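Local structure of SusD superfamily protein (Bacteroides fragilis NCTC 9343, 3NQP) at residues D130-Y135 against Y211-K216; Q169-L174 against P226-I231; K216-T219 against V223-P226; I231-L236 against N394-N399. The protein probably binds glycans at the bacterial outer membrane, as SusD-family proteins do when they deliver sugars to a partner transporter. One frame throughout, in Å; residues are numbered along the deposited sequence. Where two conformers were deposited one is given.

Interaction 1: D130-Y135 against Y211-K216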
# COMPACT_ATOMS: atom_id res chain seq x y z
N ASP A 130 -0.69 -7.55 -7.85
CA ASP A 130 0.32 -6.50 -8.09
C ASP A 130 0.78 -6.56 -9.57
O ASP A 130 0.82 -5.51 -10.26
CB ASP A 130 1.51 -6.61 -7.15
CG ASP A 130 1.30 -5.85 -5.81
OD1 ASP A 130 0.19 -5.33 -5.55
OD2 ASP A 130 2.26 -5.80 -5.02
N LEU A 131 1.12 -7.75 -10.07
CA LEU A 131 1.60 -7.87 -11.45
C LEU A 131 0.52 -7.39 -12.43
O LEU A 131 0.82 -6.69 -13.39
CB LEU A 131 2.06 -9.30 -11.77
CG LEU A 131 3.37 -9.73 -11.07
CD1 LEU A 131 3.61 -11.17 -11.33
CD2 LEU A 131 4.60 -8.93 -11.49
N TYR A 132 -0.74 -7.72 -12.17
CA TYR A 132 -1.85 -7.26 -13.05
C TYR A 132 -2.03 -5.75 -13.03
O TYR A 132 -2.23 -5.13 -14.07
CB TYR A 132 -3.16 -7.95 -12.64
CG TYR A 132 -4.43 -7.51 -13.29
CD1 TYR A 132 -5.11 -6.40 -12.84
CD2 TYR A 132 -4.97 -8.23 -14.38
CE1 TYR A 132 -6.29 -5.99 -13.40
CE2 TYR A 132 -6.19 -7.85 -14.96
CZ TYR A 132 -6.85 -6.73 -14.46
OH TYR A 132 -8.05 -6.31 -14.98
N ARG A 133 -1.97 -5.14 -11.85
CA ARG A 133 -2.13 -3.69 -11.77
C ARG A 133 -0.95 -2.90 -12.34
O ARG A 133 -1.11 -1.78 -12.83
CB ARG A 133 -2.39 -3.28 -10.33
CG ARG A 133 -3.74 -3.80 -9.83
CD ARG A 133 -4.06 -3.27 -8.43
NE ARG A 133 -3.18 -3.85 -7.45
CZ ARG A 133 -3.23 -3.59 -6.16
NH1 ARG A 133 -4.17 -2.77 -5.67
NH2 ARG A 133 -2.39 -4.18 -5.35
N ILE A 134 0.24 -3.47 -12.26
CA ILE A 134 1.44 -2.82 -12.77
C ILE A 134 1.60 -3.08 -14.26
O ILE A 134 1.85 -2.16 -14.99
CB ILE A 134 2.69 -3.32 -12.02
CG1 ILE A 134 2.64 -2.89 -10.56
CG2 ILE A 134 4.05 -2.89 -12.71
CD1 ILE A 134 2.84 -1.39 -10.35
N TYR A 135 1.44 -4.32 -14.70
CA TYR A 135 1.78 -4.72 -16.08
C TYR A 135 0.59 -5.12 -16.94
O TYR A 135 0.74 -5.17 -18.16
CB TYR A 135 2.74 -5.92 -16.06
CG TYR A 135 4.07 -5.61 -15.43
CD1 TYR A 135 4.99 -4.83 -16.08
CD2 TYR A 135 4.39 -6.09 -14.16
CE1 TYR A 135 6.20 -4.51 -15.49
CE2 TYR A 135 5.60 -5.79 -13.57
CZ TYR A 135 6.51 -5.01 -14.23
OH TYR A 135 7.72 -4.70 -13.66
N TYR A 211 -12.10 -7.38 -6.37
CA TYR A 211 -13.44 -7.21 -6.94
C TYR A 211 -13.90 -5.73 -7.08
O TYR A 211 -14.56 -5.36 -8.07
CB TYR A 211 -14.48 -8.09 -6.22
CG TYR A 211 -14.38 -9.55 -6.64
CD1 TYR A 211 -13.45 -10.39 -6.04
CD2 TYR A 211 -15.17 -10.05 -7.63
CE1 TYR A 211 -13.34 -11.68 -6.39
CE2 TYR A 211 -15.07 -11.38 -8.04
CZ TYR A 211 -14.14 -12.19 -7.42
OH TYR A 211 -14.00 -13.49 -7.79
N LEU A 212 -13.52 -4.85 -6.16
CA LEU A 212 -13.76 -3.45 -6.41
C LEU A 212 -13.02 -2.96 -7.65
O LEU A 212 -13.57 -2.24 -8.48
CB LEU A 212 -13.32 -2.56 -5.23
CG LEU A 212 -13.60 -1.08 -5.46
CD1 LEU A 212 -15.10 -0.73 -5.74
CD2 LEU A 212 -13.06 -0.30 -4.22
N TRP A 213 -11.75 -3.29 -7.73
CA TRP A 213 -10.93 -2.92 -8.88
C TRP A 213 -11.58 -3.39 -10.18
O TRP A 213 -11.81 -2.58 -11.08
CB TRP A 213 -9.52 -3.48 -8.74
CG TRP A 213 -8.66 -3.14 -9.87
CD1 TRP A 213 -8.73 -3.70 -11.15
CD2 TRP A 213 -7.63 -2.14 -9.92
NE1 TRP A 213 -7.78 -3.11 -11.96
CE2 TRP A 213 -7.10 -2.16 -11.24
CE3 TRP A 213 -7.07 -1.25 -8.98
CZ2 TRP A 213 -6.06 -1.32 -11.63
CZ3 TRP A 213 -6.03 -0.43 -9.38
CH2 TRP A 213 -5.53 -0.48 -10.69
N THR A 214 -11.93 -4.67 -10.28
CA THR A 214 -12.49 -5.17 -11.56
C THR A 214 -13.89 -4.61 -11.81
O THR A 214 -14.32 -4.56 -12.97
CB THR A 214 -12.44 -6.71 -11.67
OG1 THR A 214 -13.14 -7.29 -10.58
CG2 THR A 214 -10.96 -7.19 -11.62
N SER A 215 -14.59 -4.19 -10.76
CA SER A 215 -15.86 -3.49 -10.93
C SER A 215 -15.73 -2.19 -11.75
O SER A 215 -16.64 -1.84 -12.51
CB SER A 215 -16.49 -3.13 -9.58
OG SER A 215 -16.85 -4.28 -8.82
N LYS A 216 -14.60 -1.50 -11.59
CA LYS A 216 -14.42 -0.15 -12.07
C LYS A 216 -13.39 0.08 -13.18
O LYS A 216 -13.49 1.07 -13.92
CB LYS A 216 -14.08 0.75 -10.87
CG LYS A 216 -15.28 0.93 -9.97
CD LYS A 216 -14.93 1.82 -8.72
CE LYS A 216 -14.71 3.27 -9.07
NZ LYS A 216 -14.84 4.08 -7.78
O HOH W 1 -8.64 -3.91 -14.63

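Interaction 2: Q169-L174 against P226-I231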
# COMPACT_ATOMS: atom_id res chain seq x y z
N GLN A 169 -7.10 -16.25 -13.12
CA GLN A 169 -6.28 -17.03 -12.23
C GLN A 169 -6.29 -16.46 -10.84
O GLN A 169 -6.35 -17.21 -9.85
CB GLN A 169 -4.84 -17.05 -12.71
CG GLN A 169 -3.93 -17.94 -11.81
CD GLN A 169 -4.36 -19.39 -11.80
OE1 GLN A 169 -4.78 -19.94 -12.81
NE2 GLN A 169 -4.25 -20.04 -10.63
N ILE A 170 -6.17 -15.13 -10.77
CA ILE A 170 -6.22 -14.45 -9.48
C ILE A 170 -7.52 -14.85 -8.76
O ILE A 170 -7.52 -15.22 -7.60
CB ILE A 170 -6.14 -12.94 -9.65
CG1 ILE A 170 -4.73 -12.48 -10.03
CG2 ILE A 170 -6.53 -12.27 -8.38
CD1 ILE A 170 -4.67 -10.98 -10.45
N LYS A 171 -8.64 -14.74 -9.44
CA LYS A 171 -9.92 -15.02 -8.80
C LYS A 171 -10.08 -16.53 -8.47
O LYS A 171 -10.62 -16.88 -7.42
CB LYS A 171 -11.06 -14.49 -9.68
CG LYS A 171 -11.16 -12.93 -9.63
CD LYS A 171 -12.20 -12.33 -10.57
CE LYS A 171 -12.38 -10.81 -10.44
NZ LYS A 171 -13.33 -10.26 -11.49
N SER A 172 -9.59 -17.41 -9.34
CA SER A 172 -9.60 -18.83 -9.01
C SER A 172 -8.82 -19.09 -7.72
O SER A 172 -9.29 -19.79 -6.81
CB SER A 172 -8.99 -19.62 -10.15
OG SER A 172 -8.91 -20.97 -9.80
N ASP A 173 -7.65 -18.45 -7.61
CA ASP A 173 -6.82 -18.57 -6.40
C ASP A 173 -7.44 -18.01 -5.16
O ASP A 173 -7.29 -18.57 -4.08
CB ASP A 173 -5.40 -17.99 -6.61
CG ASP A 173 -4.52 -18.89 -7.49
OD1 ASP A 173 -4.88 -20.09 -7.65
OD2 ASP A 173 -3.48 -18.41 -8.00
N LEU A 174 -8.17 -16.90 -5.29
CA LEU A 174 -8.82 -16.34 -4.11
C LEU A 174 -9.92 -17.30 -3.63
O LEU A 174 -10.07 -17.54 -2.42
CB LEU A 174 -9.41 -14.99 -4.42
CG LEU A 174 -8.38 -13.86 -4.62
CD1 LEU A 174 -9.02 -12.60 -5.27
CD2 LEU A 174 -7.68 -13.51 -3.31
N PRO A 226 -19.50 -4.17 -13.19
CA PRO A 226 -20.18 -3.70 -11.97
C PRO A 226 -20.81 -4.80 -11.13
O PRO A 226 -20.98 -4.60 -9.93
CB PRO A 226 -21.25 -2.73 -12.51
CG PRO A 226 -20.74 -2.25 -13.80
CD PRO A 226 -19.84 -3.34 -14.36
N ALA A 227 -21.12 -5.95 -11.71
CA ALA A 227 -21.65 -7.11 -10.96
C ALA A 227 -20.69 -7.56 -9.81
O ALA A 227 -21.10 -8.24 -8.86
CB ALA A 227 -22.00 -8.33 -11.93
N ASP A 228 -19.42 -7.17 -9.92
CA ASP A 228 -18.40 -7.56 -8.97
C ASP A 228 -18.53 -6.75 -7.68
O ASP A 228 -17.95 -7.16 -6.65
CB ASP A 228 -17.00 -7.36 -9.56
CG ASP A 228 -16.60 -8.48 -10.56
OD1 ASP A 228 -17.27 -9.54 -10.64
OD2 ASP A 228 -15.60 -8.27 -11.30
N LEU A 229 -19.20 -5.60 -7.72
CA LEU A 229 -19.34 -4.75 -6.48
C LEU A 229 -19.95 -5.50 -5.32
O LEU A 229 -19.51 -5.35 -4.19
CB LEU A 229 -20.20 -3.51 -6.73
CG LEU A 229 -19.59 -2.38 -7.54
CD1 LEU A 229 -20.72 -1.44 -7.93
CD2 LEU A 229 -18.46 -1.64 -6.78
N THR A 230 -20.97 -6.31 -5.60
CA THR A 230 -21.67 -7.08 -4.55
C THR A 230 -20.74 -8.06 -3.85
O THR A 230 -20.81 -8.22 -2.63
CB THR A 230 -22.93 -7.80 -5.11
OG1 THR A 230 -22.60 -8.58 -6.27
CG2 THR A 230 -24.00 -6.80 -5.48
N ILE A 231 -19.87 -8.71 -4.61
CA ILE A 231 -18.91 -9.66 -4.07
C ILE A 231 -17.88 -8.93 -3.18
O ILE A 231 -17.57 -9.37 -2.08
CB ILE A 231 -18.19 -10.40 -5.20
CG1 ILE A 231 -19.21 -11.30 -5.93
CG2 ILE A 231 -16.97 -11.23 -4.66
CD1 ILE A 231 -18.72 -11.92 -7.26
O HOH W 2 -15.74 -11.53 -11.40

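Interaction 3: K216-T219 against V223-P226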
# COMPACT_ATOMS: atom_id res chain seq x y z
N LYS A 216 -14.60 -1.50 -11.59
CA LYS A 216 -14.42 -0.15 -12.07
C LYS A 216 -13.39 0.08 -13.18
O LYS A 216 -13.49 1.07 -13.92
CB LYS A 216 -14.08 0.75 -10.87
CG LYS A 216 -15.28 0.93 -9.97
CD LYS A 216 -14.93 1.82 -8.72
CE LYS A 216 -14.71 3.27 -9.07
NZ LYS A 216 -14.84 4.08 -7.78
N VAL A 217 -12.42 -0.81 -13.30
CA VAL A 217 -11.27 -0.62 -14.19
C VAL A 217 -11.23 -1.69 -15.28
O VAL A 217 -11.26 -2.87 -14.99
CB VAL A 217 -9.93 -0.67 -13.41
CG1 VAL A 217 -8.72 -0.24 -14.29
CG2 VAL A 217 -10.02 0.25 -12.20
N THR A 218 -11.17 -1.23 -16.52
CA THR A 218 -10.85 -2.05 -17.69
C THR A 218 -9.34 -2.08 -17.92
O THR A 218 -8.69 -1.01 -17.99
CB THR A 218 -11.57 -1.52 -18.95
OG1 THR A 218 -12.98 -1.66 -18.79
CG2 THR A 218 -11.12 -2.27 -20.19
N THR A 219 -8.75 -3.27 -17.95
CA THR A 219 -7.36 -3.43 -18.41
C THR A 219 -7.36 -4.41 -19.57
O THR A 219 -7.78 -5.55 -19.40
CB THR A 219 -6.44 -3.93 -17.28
OG1 THR A 219 -6.59 -3.06 -16.16
CG2 THR A 219 -4.92 -3.93 -17.70
N VAL A 223 -12.67 -6.39 -18.90
CA VAL A 223 -13.58 -5.24 -18.96
C VAL A 223 -14.29 -4.99 -17.61
O VAL A 223 -14.80 -5.92 -17.02
CB VAL A 223 -14.65 -5.41 -20.12
CG1 VAL A 223 -15.61 -4.16 -20.21
CG2 VAL A 223 -13.97 -5.60 -21.49
N ALA A 224 -14.31 -3.74 -17.15
CA ALA A 224 -14.97 -3.38 -15.89
C ALA A 224 -16.35 -4.06 -15.82
O ALA A 224 -17.11 -4.05 -16.80
CB ALA A 224 -15.11 -1.87 -15.76
N ASN A 225 -16.63 -4.66 -14.68
CA ASN A 225 -17.84 -5.45 -14.46
C ASN A 225 -18.51 -5.07 -13.13
O ASN A 225 -18.14 -5.59 -12.07
CB ASN A 225 -17.46 -6.93 -14.46
CG ASN A 225 -18.69 -7.83 -14.31
OD1 ASN A 225 -19.80 -7.37 -14.32
ND2 ASN A 225 -18.46 -9.11 -14.17
N PRO A 226 -19.50 -4.17 -13.19
CA PRO A 226 -20.18 -3.70 -11.97
C PRO A 226 -20.81 -4.80 -11.13
O PRO A 226 -20.98 -4.60 -9.93
CB PRO A 226 -21.25 -2.73 -12.51
CG PRO A 226 -20.74 -2.25 -13.80
CD PRO A 226 -19.84 -3.34 -14.36

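Interaction 4: I231-L236 against N394-N399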
# COMPACT_ATOMS: atom_id res chain seq x y z
N ILE A 231 -19.87 -8.71 -4.61
CA ILE A 231 -18.91 -9.66 -4.07
C ILE A 231 -17.88 -8.93 -3.18
O ILE A 231 -17.57 -9.37 -2.08
CB ILE A 231 -18.19 -10.40 -5.20
CG1 ILE A 231 -19.21 -11.30 -5.93
CG2 ILE A 231 -16.97 -11.23 -4.66
CD1 ILE A 231 -18.72 -11.92 -7.26
N ALA A 232 -17.35 -7.83 -3.67
CA ALA A 232 -16.41 -7.01 -2.87
C ALA A 232 -17.06 -6.63 -1.56
O ALA A 232 -16.45 -6.73 -0.49
CB ALA A 232 -15.96 -5.76 -3.65
N LYS A 233 -18.32 -6.20 -1.65
CA LYS A 233 -19.05 -5.69 -0.50
C LYS A 233 -19.26 -6.75 0.55
O LYS A 233 -19.08 -6.52 1.73
CB LYS A 233 -20.39 -5.14 -0.92
CG LYS A 233 -21.03 -4.22 0.17
CD LYS A 233 -22.40 -3.69 -0.30
CE LYS A 233 -23.07 -2.78 0.73
NZ LYS A 233 -24.41 -2.26 0.21
N THR A 234 -19.65 -7.94 0.10
CA THR A 234 -19.88 -9.02 1.02
C THR A 234 -18.59 -9.34 1.78
O THR A 234 -18.62 -9.60 2.97
CB THR A 234 -20.42 -10.27 0.24
OG1 THR A 234 -21.73 -9.93 -0.26
CG2 THR A 234 -20.51 -11.53 1.14
N HIS A 235 -17.46 -9.38 1.09
CA HIS A 235 -16.22 -9.79 1.74
C HIS A 235 -15.73 -8.71 2.68
O HIS A 235 -15.27 -9.01 3.78
CB HIS A 235 -15.18 -10.25 0.69
CG HIS A 235 -15.51 -11.59 0.11
ND1 HIS A 235 -15.39 -12.75 0.86
CD2 HIS A 235 -16.06 -11.96 -1.07
CE1 HIS A 235 -15.82 -13.78 0.14
NE2 HIS A 235 -16.24 -13.33 -1.04
N LEU A 236 -15.87 -7.45 2.29
CA LEU A 236 -15.42 -6.37 3.19
C LEU A 236 -16.29 -6.29 4.44
O LEU A 236 -15.79 -6.02 5.53
CB LEU A 236 -15.36 -5.03 2.44
CG LEU A 236 -14.28 -5.02 1.35
CD1 LEU A 236 -14.62 -4.03 0.27
CD2 LEU A 236 -12.86 -4.76 1.95
N ASN A 394 -20.46 4.87 -2.83
CA ASN A 394 -20.54 5.90 -3.84
C ASN A 394 -21.00 5.30 -5.19
O ASN A 394 -21.82 5.92 -5.87
CB ASN A 394 -19.22 6.68 -4.04
CG ASN A 394 -19.44 8.01 -4.71
OD1 ASN A 394 -20.53 8.57 -4.62
ND2 ASN A 394 -18.40 8.55 -5.39
N MSE A 395 -20.53 4.10 -5.53
CA MSE A 395 -20.95 3.46 -6.79
C MSE A 395 -22.44 3.10 -6.77
O MSE A 395 -23.13 3.24 -7.78
CB MSE A 395 -20.14 2.19 -7.10
CG MSE A 395 -18.71 2.41 -7.52
SE MSE A 395 -18.50 3.39 -9.12
CE MSE A 395 -19.11 2.08 -10.43
N GLU A 396 -22.93 2.64 -5.62
CA GLU A 396 -24.35 2.28 -5.44
C GLU A 396 -25.27 3.47 -5.48
O GLU A 396 -26.42 3.34 -5.88
CB GLU A 396 -24.59 1.61 -4.09
CG GLU A 396 -23.99 0.25 -3.92
CD GLU A 396 -24.00 -0.25 -2.45
OE1 GLU A 396 -23.99 0.52 -1.48
OE2 GLU A 396 -23.97 -1.47 -2.25
N GLY A 397 -24.79 4.60 -4.98
CA GLY A 397 -25.63 5.75 -4.70
C GLY A 397 -26.03 5.91 -3.23
O GLY A 397 -26.96 6.67 -2.93
N ASP A 398 -25.36 5.20 -2.33
CA ASP A 398 -25.67 5.19 -0.89
C ASP A 398 -24.87 6.32 -0.26
O ASP A 398 -23.84 6.13 0.43
CB ASP A 398 -25.34 3.85 -0.26
CG ASP A 398 -25.92 3.68 1.16
OD1 ASP A 398 -26.26 4.67 1.77
OD2 ASP A 398 -25.97 2.54 1.64
N ASN A 399 -25.35 7.51 -0.52
CA ASN A 399 -24.68 8.71 -0.08
C ASN A 399 -24.56 8.81 1.42
O ASN A 399 -23.55 9.32 1.93
CB ASN A 399 -25.35 9.92 -0.72
CG ASN A 399 -25.34 9.80 -2.25
OD1 ASN A 399 -24.30 9.47 -2.81
ND2 ASN A 399 -26.50 9.93 -2.90
O HOH W 3 -23.27 0.83 0.85

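Interaction 1: D130-Y135 against Y211-K216
Trp213 reaches from helix 200-216 into the flank of helix 110-135, where Arg133 lies over one face of its indole and Tyr132 meets the pyrrole side. Trp213 CG stands anti to the backbone N (chi1 180°), which sends the flat group straight out between the helices. The route can be followed from CB: beyond CG, CD1 is 4.0 Å from Tyr132 CE1, and the next atom, NE1, is 3.5 Å from the same CE1, lying at the edge of the phenol ring. The two rings are inclined at 76° with centroids 5.8 Å apart, an oblique meeting. NE1 also donates to a water at 2.9 Å, which in turn hydrogen-bonds Tyr132 OH, so the buried N-H has a partner. On the six-membered ring the neighbour is Arg133: its CD sits 3.7 Å from that ring's centroid and 17° off the normal, a CH-pi contact, while CG covers CZ2 nearer the rim. Arginine suits this place because its methylenes serve as an apolar lid and a bend at chi3 turns the guanidinium away to Asp130, whose OD1 forms a salt bridge with Arg133 NH2 at 2.8 Å. Trp454 of helix 452-458 also packs on Trp213, and Met167 and Ile170 of helix 163-181 pack on Tyr132, placing this buried contact within the helical bundle.

Interaction 2: Q169-L174 against P226-I231
A partly buried salt bridge links two helices of the bundle of this SusD-family, TPR-related protein: Lys171 on helix 163-181 reaches Asp228 near the beginning of helix 228-241. The backbones stay well apart, with 11.3 Å between Lys171 CA and Asp228 CA, and a long side chain is needed to cross. Lysine suits the place because its chain runs fully extended beyond CG, carrying the ammonium far from its own helix, while the short aspartate holds its carboxylate close to its own backbone. Lys171 NZ donates to Asp228 OD2 at 3.0 Å, arriving from above the carboxylate plane, 43° out of it. Thr214 of the intervening helix 200-216 places its OG1 by both partners and hydrogen-bonds each of them, and the ring of Tyr211 receives the ammonium in a cation-pi contact. The charged pair is therefore held by helix 200-216 as well as by its own members. The other carboxylate oxygen is served by a water that accepts from Lys171 NZ at 2.7 Å and donates to Asp228 OD1 at 2.6 Å.

Interaction 3: K216-T219 against V223-P226
With chi1 at -66°, Thr218 holds OG1 beside its own backbone N and anti to its carbonyl carbon, aimed across at the amide of Ala224. The contact closes the helix-loop-helix connection between helix 200-216 and helix 228-241, and its two limbs come closest at Thr218 and Val223, whose CA atoms are 4.4 Å apart. Ala224 N donates to Thr218 OG1 at 3.0 Å with an almost straight N-H...O angle of 177°. Threonine is apt here: the hydroxyl takes up a backbone N-H that lacks a regular helix or strand partner, while the methyl CG2 lies 4.0 Å from Val223 CA and adds apolar packing. The CB of Val223 points away from the facing segment, though CG1 still comes within 3.9 Å of Thr218 OG1. Ala224, by contrast, points its methyl inward, and a group this small fits against the last helical turn. Val217, where the chain leaves helical geometry, packs outward on Arg457 and Arg458 of helix 452-458. On the far limb Asn225 prepares the next helix: its backbone bonds Thr214, and its OD1 caps the amide of Ala227. Where the loop departs from helix 200-216, Ala224 CB rests 3.7 Å from Lys216 C and 3.8 Å from Val217 N.

Interaction 4: I231-L236 against N394-N399
Lys233 stretches from helix 228-241 and lays its last methylenes and ammonium against the carboxylate of Glu396, the two side chains crossing at about a right angle. Lys233 CG stands anti to the backbone N (chi1 -163°) and the rest of the chain is fully extended, which carries NZ across a gap of 10.8 Å between Lys233 CA and Glu396 CA. Lys233 NZ forms a 2.6 Å salt bridge with Glu396 OE2 through that oxygen's syn lone pair. Lys233 CD also comes close, 3.3 Å from Glu396 OE2, as the lysine chain passes across the carboxylate. Lysine and glutamate suit this surface position, since both are long enough to meet between well-separated backbones and both tolerate solvent. Glu396 is the last helical residue of helix 382-396, which ends in a Schellman motif: Gly397 is its C-prime residue, with phi 100°, an angle at which a CB would press on the preceding carbonyl oxygen. Asp398 then serves as N-cap of helix 399-414, OD1 bonding Ala401 N. Behind the salt bridge, Ala232 and Leu236 pack on Ile392 of helix 382-396, so the charged pair borders an apolar helix-helix seam. Lys233 NZ stands 5.2 Å from Asp398 OD2, near enough for a probable favourable electrostatic pull without direct contact.

From the N terminus, helix 110-135 opens interaction 1, which closes a long loop on helix 200-216. Interaction 2 starts inside that loop, on helix 163-181, and ends beyond it at the start of helix 228-241, so the two cross. They meet at Thr214. Interaction 3 closes the short connection between helices 200-216 and 228-241; it shares Lys216 with interaction 1 and Pro226 with interaction 2, within whose span it lies. Interaction 4 follows in series and closes a loop of 157 residues between helix 228-241 and the end of helix 382-396. Lys216 touches Met395 there, linking the N-terminal helices to the later SusD-family region.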